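Local coordinates for protein histidine kinase (Paraburkholderia phymatum, PDB 6NB0) that probably transfers phosphate from ATP to a histidine of a protein, acting as the sensor kinase of a phosphorelay, at residues A47-E52 / L176-W181; F56-V61 / V229-A234. All coordinates share one frame; numbering follows the deposited sequence.

Contact 1 of 2, residues A47-E52 / L176-W181; sequences ARRSAE and LAAALW
Arg49 lays its aliphatic stem across the indole of Trp181 where segments 47-52 and 176-181, on helices 44-68 and 173-189, cross almost at right angles (signed crossing angle -89°), their axes 10.3 Å apart. Its CB stands almost squarely above the six-membered ring of Trp181, only 3.3 Å from the centroid and 7° off the normal, a close CH-pi contact. From there the chain moves over the five-membered ring, bringing Arg49 CD to 3.6 Å from Trp181 CG. Trp181, with CG anti to its own N, turns its ring toward residues 47-52; its far corner CH2 arrives near Ser50 N. A bend at chi2 of Arg49 (-79°) then turns the guanidinium away from the indole, the two planes standing steeply to each other, and onto the other helix. One guanidinium face settles over the Ala177-Ala178 peptide, while Arg49 NH2 comes 3.5 Å from Ala177 CB. On the other terminal nitrogen, Arg49 NH1 donates to the syn side of Glu52 OE1 at 2.8 Å, the oxygen lying close to the guanidinium plane. This oxygen in turn lies 3.6 Å from Ala178 CB, so the small methyl adjoins the ion pair. Arg48 NE makes a salt bridge to Glu52 OE2, completing a three-residue network, and Glu174 bridges to both arginines; Arg48 additionally pairs with Glu44 of the second subunit. Val146 of helix 135-154 packs on Trp181, and Leu253 touches Ala178 and Glu52. Cohesion between the two segments thus comes mostly from an indole face, alanine methyls and a peptide packed against one long arginine, whereas its buried charge is met by Glu52 and Glu174, which probably lowers the cost of burying it and restrains the guanidinium's rotation.

Contact 2 of 2, residues F56-V61 / V229-A234; sequences FMRDHV and VLENFA
Met57 and Ala234 bring the two backbones nearest, 8.2 Å between CA atoms, where helix 44-68 passes the loop and first turn that open helix 232-238. Side chains bridge this gap. Arg58 and Glu231 approach from opposite directions and join end-on: NH1 of Arg58 donates to OE1 of Glu231 at 2.9 Å, and NH2 of Arg58 to OE2 of Glu231 at 2.6 Å. Both bonds are nearly straight and use syn lone pairs, and the two planes are 20° apart, nearly coplanar, a bidentate salt bridge that should restrain the rotation of both groups. Glu122 and Asp59 of the second subunit also pair with Arg58, placing the bridge at the dimer interface. Beside it, Met57 points toward the other segment, and with CG anti to N (chi1 -171°) places SD 3.5 Å from Ala234 CB; Trp249 packs against Met57 as well. Glu231 occupies the N-cap position of helix 232-238. Contact between the first helix of the dimerisation and phosphoacceptor hairpin and the catalytic domain is consistent with the HisKA family architecture; by sequence, segment 229-234 probably corresponds to the F-box region of these kinases.

Helix 44-68, near the N terminus, supplies the first half of both contacts: residues 47-52 reach helix 173-189, and residues 56-61, further along the same helix, reach the start of helix 232-238. Contact 1 closes a loop of 123 residues that holds helix 109-125 and part of the catalytic domain; contact 2 spans 167 and adds strands 196-204 and 207-214. The segments alternate along the chain, so the loops cross rather than nest. Leu230 CD2 lies 4.1 Å from Trp181 CH2, making the two interfaces continuous. Together they seat one long helix, which also faces the second subunit, against two separate elements of the catalytic domain.

Contact 1 of 2, residues A47-E52 / L176-W181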
loop_
_atom_site.group_PDB
_atom_site.type_symbol
_atom_site.label_atom_id
_atom_site.label_comp_id
_atom_site.label_asym_id
_atom_site.label_seq_id
_atom_site.Cartn_x
_atom_site.Cartn_y
_atom_site.Cartn_z
ATOM N N ALA A 47 -4.113 -8.343 -6.954
ATOM C CA ALA A 47 -3.786 -8.049 -5.560
ATOM C C ALA A 47 -2.708 -6.972 -5.459
ATOM O O ALA A 47 -2.754 -6.117 -4.571
ATOM C CB ALA A 47 -3.340 -9.318 -4.831
ATOM N N ARG A 48 -1.724 -7.009 -6.352
ATOM C CA ARG A 48 -0.677 -5.989 -6.362
ATOM C C ARG A 48 -1.264 -4.598 -6.648
ATOM O O ARG A 48 -0.946 -3.619 -5.950
ATOM C CB ARG A 48 0.382 -6.401 -7.391
ATOM C CG ARG A 48 1.655 -5.560 -7.483
ATOM C CD ARG A 48 1.577 -4.649 -8.679
ATOM N NE ARG A 48 2.821 -3.919 -8.876
ATOM C CZ ARG A 48 3.695 -4.178 -9.834
ATOM N NH1 ARG A 48 3.454 -5.151 -10.704
ATOM N NH2 ARG A 48 4.805 -3.457 -9.925
ATOM N N ARG A 49 -2.097 -4.491 -7.694
ATOM C CA ARG A 49 -2.766 -3.231 -8.030
ATOM C C ARG A 49 -3.647 -2.744 -6.887
ATOM O O ARG A 49 -3.700 -1.537 -6.599
ATOM C CB ARG A 49 -3.626 -3.410 -9.288
ATOM C CG ARG A 49 -2.821 -3.644 -10.575
ATOM C CD ARG A 49 -2.239 -2.318 -11.124
ATOM N NE ARG A 49 -1.487 -2.608 -12.344
ATOM C CZ ARG A 49 -0.170 -2.717 -12.434
ATOM N NH1 ARG A 49 0.631 -2.504 -11.373
ATOM N NH2 ARG A 49 0.353 -3.042 -13.619
ATOM N N SER A 50 -4.387 -3.660 -6.260
ATOM C CA SER A 50 -5.186 -3.283 -5.096
ATOM C C SER A 50 -4.320 -2.692 -3.979
ATOM O O SER A 50 -4.709 -1.702 -3.349
ATOM C CB SER A 50 -5.960 -4.497 -4.574
ATOM O OG SER A 50 -6.721 -5.083 -5.628
ATOM N N ALA A 51 -3.172 -3.307 -3.688
ATOM C CA ALA A 51 -2.326 -2.814 -2.602
ATOM C C ALA A 51 -1.692 -1.467 -2.948
ATOM O O ALA A 51 -1.591 -0.581 -2.079
ATOM C CB ALA A 51 -1.251 -3.858 -2.259
ATOM N N GLU A 52 -1.265 -1.294 -4.209
ATOM C CA GLU A 52 -0.767 0.001 -4.685
ATOM C C GLU A 52 -1.821 1.089 -4.527
ATOM O O GLU A 52 -1.524 2.203 -4.075
ATOM C CB GLU A 52 -0.376 -0.090 -6.167
ATOM C CG GLU A 52 0.785 -1.028 -6.489
ATOM C CD GLU A 52 1.122 -1.037 -7.986
ATOM O OE1 GLU A 52 0.270 -1.451 -8.797
ATOM O OE2 GLU A 52 2.236 -0.599 -8.347
ATOM N N LEU A 176 2.377 4.229 -14.581
ATOM C CA LEU A 176 1.302 4.519 -15.526
ATOM C C LEU A 176 0.367 3.339 -15.664
ATOM O O LEU A 176 -0.853 3.516 -15.820
ATOM C CB LEU A 176 1.891 4.902 -16.887
ATOM C CG LEU A 176 2.673 6.222 -16.825
ATOM C CD1 LEU A 176 3.672 6.342 -18.005
ATOM C CD2 LEU A 176 1.711 7.426 -16.801
ATOM N N ALA A 177 0.919 2.122 -15.643
ATOM C CA ALA A 177 0.065 0.945 -15.722
ATOM C C ALA A 177 -0.863 0.882 -14.527
ATOM O O ALA A 177 -2.036 0.569 -14.675
ATOM C CB ALA A 177 0.897 -0.339 -15.789
ATOM N N ALA A 178 -0.343 1.150 -13.328
ATOM C CA ALA A 178 -1.206 1.158 -12.148
ATOM C C ALA A 178 -2.288 2.234 -12.270
ATOM O O ALA A 178 -3.458 2.005 -11.927
ATOM C CB ALA A 178 -0.335 1.377 -10.902
ATOM N N ALA A 179 -1.912 3.413 -12.772
ATOM C CA ALA A 179 -2.861 4.517 -12.895
ATOM C C ALA A 179 -3.983 4.189 -13.868
ATOM O O ALA A 179 -5.156 4.452 -13.578
ATOM C CB ALA A 179 -2.127 5.798 -13.320
ATOM N N LEU A 180 -3.649 3.600 -15.021
ATOM C CA LEU A 180 -4.690 3.271 -15.985
ATOM C C LEU A 180 -5.563 2.137 -15.475
ATOM O O LEU A 180 -6.783 2.151 -15.670
ATOM C CB LEU A 180 -4.077 2.908 -17.333
ATOM C CG LEU A 180 -3.266 4.051 -17.978
ATOM C CD1 LEU A 180 -2.605 3.523 -19.224
ATOM C CD2 LEU A 180 -4.156 5.229 -18.328
ATOM N N TRP A 181 -4.949 1.142 -14.835
ATOM C CA TRP A 181 -5.735 0.079 -14.204
ATOM C C TRP A 181 -6.794 0.657 -13.266
ATOM O O TRP A 181 -7.962 0.253 -13.298
ATOM C CB TRP A 181 -4.776 -0.849 -13.446
ATOM C CG TRP A 181 -5.455 -2.009 -12.728
ATOM C CD1 TRP A 181 -5.644 -3.277 -13.203
ATOM C CD2 TRP A 181 -5.990 -1.988 -11.392
ATOM N NE1 TRP A 181 -6.289 -4.058 -12.232
ATOM C CE2 TRP A 181 -6.510 -3.274 -11.121
ATOM C CE3 TRP A 181 -6.087 -0.991 -10.397
ATOM C CZ2 TRP A 181 -7.109 -3.597 -9.894
ATOM C CZ3 TRP A 181 -6.681 -1.321 -9.179
ATOM C CH2 TRP A 181 -7.192 -2.600 -8.946
#

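Contact 2 of 2, residues F56-V61 / V229-A234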
loop_
_atom_site.group_PDB
_atom_site.type_symbol
_atom_site.label_atom_id
_atom_site.label_comp_id
_atom_site.label_asym_id
_atom_site.label_seq_id
_atom_site.Cartn_x
_atom_site.Cartn_y
_atom_site.Cartn_z
ATOM N N PHE A 56 -1.404 4.450 -2.041
ATOM C CA PHE A 56 -1.495 5.847 -2.428
ATOM C C PHE A 56 -2.671 6.522 -1.751
ATOM O O PHE A 56 -2.602 7.717 -1.447
ATOM C CB PHE A 56 -1.603 5.974 -3.950
ATOM C CG PHE A 56 -0.281 5.834 -4.653
ATOM C CD1 PHE A 56 0.311 4.581 -4.816
ATOM C CD2 PHE A 56 0.402 6.956 -5.097
ATOM C CE1 PHE A 56 1.537 4.454 -5.427
ATOM C CE2 PHE A 56 1.630 6.834 -5.712
ATOM C CZ PHE A 56 2.203 5.584 -5.876
ATOM N N MET A 57 -3.753 5.774 -1.493
ATOM C CA MET A 57 -4.863 6.381 -0.759
ATOM C C MET A 57 -4.441 6.774 0.653
ATOM O O MET A 57 -4.868 7.820 1.153
ATOM C CB MET A 57 -6.073 5.445 -0.710
ATOM C CG MET A 57 -7.291 6.159 -0.133
ATOM S SD MET A 57 -8.746 5.060 -0.052
ATOM C CE MET A 57 -8.655 4.632 1.652
ATOM N N ARG A 58 -3.599 5.961 1.310
ATOM C CA ARG A 58 -3.119 6.338 2.644
ATOM C C ARG A 58 -2.196 7.554 2.593
ATOM O O ARG A 58 -2.203 8.368 3.523
ATOM C CB ARG A 58 -2.389 5.178 3.331
ATOM C CG ARG A 58 -3.091 3.788 3.337
ATOM C CD ARG A 58 -4.340 3.764 4.168
ATOM N NE ARG A 58 -4.899 2.414 4.453
ATOM C CZ ARG A 58 -5.633 1.699 3.590
ATOM N NH1 ARG A 58 -5.845 2.152 2.360
ATOM N NH2 ARG A 58 -6.157 0.525 3.940
ATOM N N ASP A 59 -1.383 7.678 1.538
ATOM C CA ASP A 59 -0.582 8.895 1.336
ATOM C C ASP A 59 -1.478 10.112 1.194
ATOM O O ASP A 59 -1.206 11.181 1.757
ATOM C CB ASP A 59 0.268 8.776 0.076
ATOM C CG ASP A 59 1.518 7.986 0.286
ATOM O OD1 ASP A 59 1.860 7.740 1.458
ATOM O OD2 ASP A 59 2.164 7.636 -0.727
ATOM N N HIS A 60 -2.534 9.970 0.396
ATOM C CA HIS A 60 -3.487 11.051 0.200
ATOM C C HIS A 60 -4.095 11.491 1.523
ATOM O O HIS A 60 -4.200 12.690 1.804
ATOM C CB HIS A 60 -4.566 10.588 -0.774
ATOM C CG HIS A 60 -5.502 11.677 -1.198
ATOM N ND1 HIS A 60 -5.142 12.658 -2.096
ATOM C CD2 HIS A 60 -6.794 11.928 -0.864
ATOM C CE1 HIS A 60 -6.162 13.482 -2.282
ATOM N NE2 HIS A 60 -7.182 13.052 -1.557
ATOM N N VAL A 61 -4.490 10.530 2.363
ATOM C CA VAL A 61 -5.075 10.882 3.653
ATOM C C VAL A 61 -4.047 11.611 4.517
ATOM O O VAL A 61 -4.364 12.607 5.183
ATOM C CB VAL A 61 -5.628 9.616 4.351
ATOM C CG1 VAL A 61 -6.005 9.916 5.791
ATOM C CG2 VAL A 61 -6.838 9.064 3.600
ATOM N N VAL A 229 -13.164 -5.301 -6.154
ATOM C CA VAL A 229 -11.710 -5.357 -6.052
ATOM C C VAL A 229 -11.179 -4.295 -5.086
ATOM O O VAL A 229 -10.308 -4.577 -4.261
ATOM C CB VAL A 229 -11.071 -5.199 -7.455
ATOM C CG1 VAL A 229 -9.580 -4.965 -7.367
ATOM C CG2 VAL A 229 -11.342 -6.430 -8.324
ATOM N N LEU A 230 -11.703 -3.074 -5.172
ATOM C CA LEU A 230 -11.194 -1.999 -4.319
ATOM C C LEU A 230 -11.648 -2.189 -2.865
ATOM O O LEU A 230 -12.650 -2.845 -2.572
ATOM C CB LEU A 230 -11.644 -0.635 -4.868
ATOM C CG LEU A 230 -11.209 -0.344 -6.317
ATOM C CD1 LEU A 230 -11.721 1.028 -6.819
ATOM C CD2 LEU A 230 -9.650 -0.423 -6.494
ATOM N N GLU A 231 -10.904 -1.575 -1.948
ATOM C CA GLU A 231 -11.195 -1.722 -0.522
ATOM C C GLU A 231 -12.597 -1.235 -0.184
ATOM O O GLU A 231 -13.075 -0.236 -0.728
ATOM C CB GLU A 231 -10.192 -0.937 0.320
ATOM C CG GLU A 231 -8.799 -1.509 0.414
ATOM C CD GLU A 231 -7.906 -0.593 1.240
ATOM O OE1 GLU A 231 -7.817 0.618 0.890
ATOM O OE2 GLU A 231 -7.317 -1.068 2.236
ATOM N N ASN A 232 -13.235 -1.923 0.765
ATOM C CA ASN A 232 -14.599 -1.578 1.143
ATOM C C ASN A 232 -14.716 -0.121 1.609
ATOM O O ASN A 232 -15.621 0.615 1.183
ATOM C CB ASN A 232 -15.098 -2.531 2.226
ATOM C CG ASN A 232 -16.563 -2.322 2.548
ATOM O OD1 ASN A 232 -16.907 -1.492 3.383
ATOM N ND2 ASN A 232 -17.435 -3.077 1.887
ATOM N N PHE A 233 -13.840 0.319 2.501
ATOM C CA PHE A 233 -13.964 1.680 3.027
ATOM C C PHE A 233 -13.624 2.723 1.969
ATOM O O PHE A 233 -14.166 3.834 2.001
ATOM C CB PHE A 233 -13.064 1.852 4.244
ATOM C CG PHE A 233 -12.955 3.269 4.728
ATOM C CD1 PHE A 233 -13.917 3.799 5.572
ATOM C CD2 PHE A 233 -11.880 4.067 4.343
ATOM C CE1 PHE A 233 -13.821 5.105 6.029
ATOM C CE2 PHE A 233 -11.776 5.378 4.794
ATOM C CZ PHE A 233 -12.747 5.895 5.640
ATOM N N ALA A 234 -12.708 2.380 1.053
ATOM C CA ALA A 234 -12.408 3.255 -0.081
ATOM C C ALA A 234 -13.619 3.398 -0.998
ATOM O O ALA A 234 -13.940 4.500 -1.469
ATOM C CB ALA A 234 -11.221 2.698 -0.865
#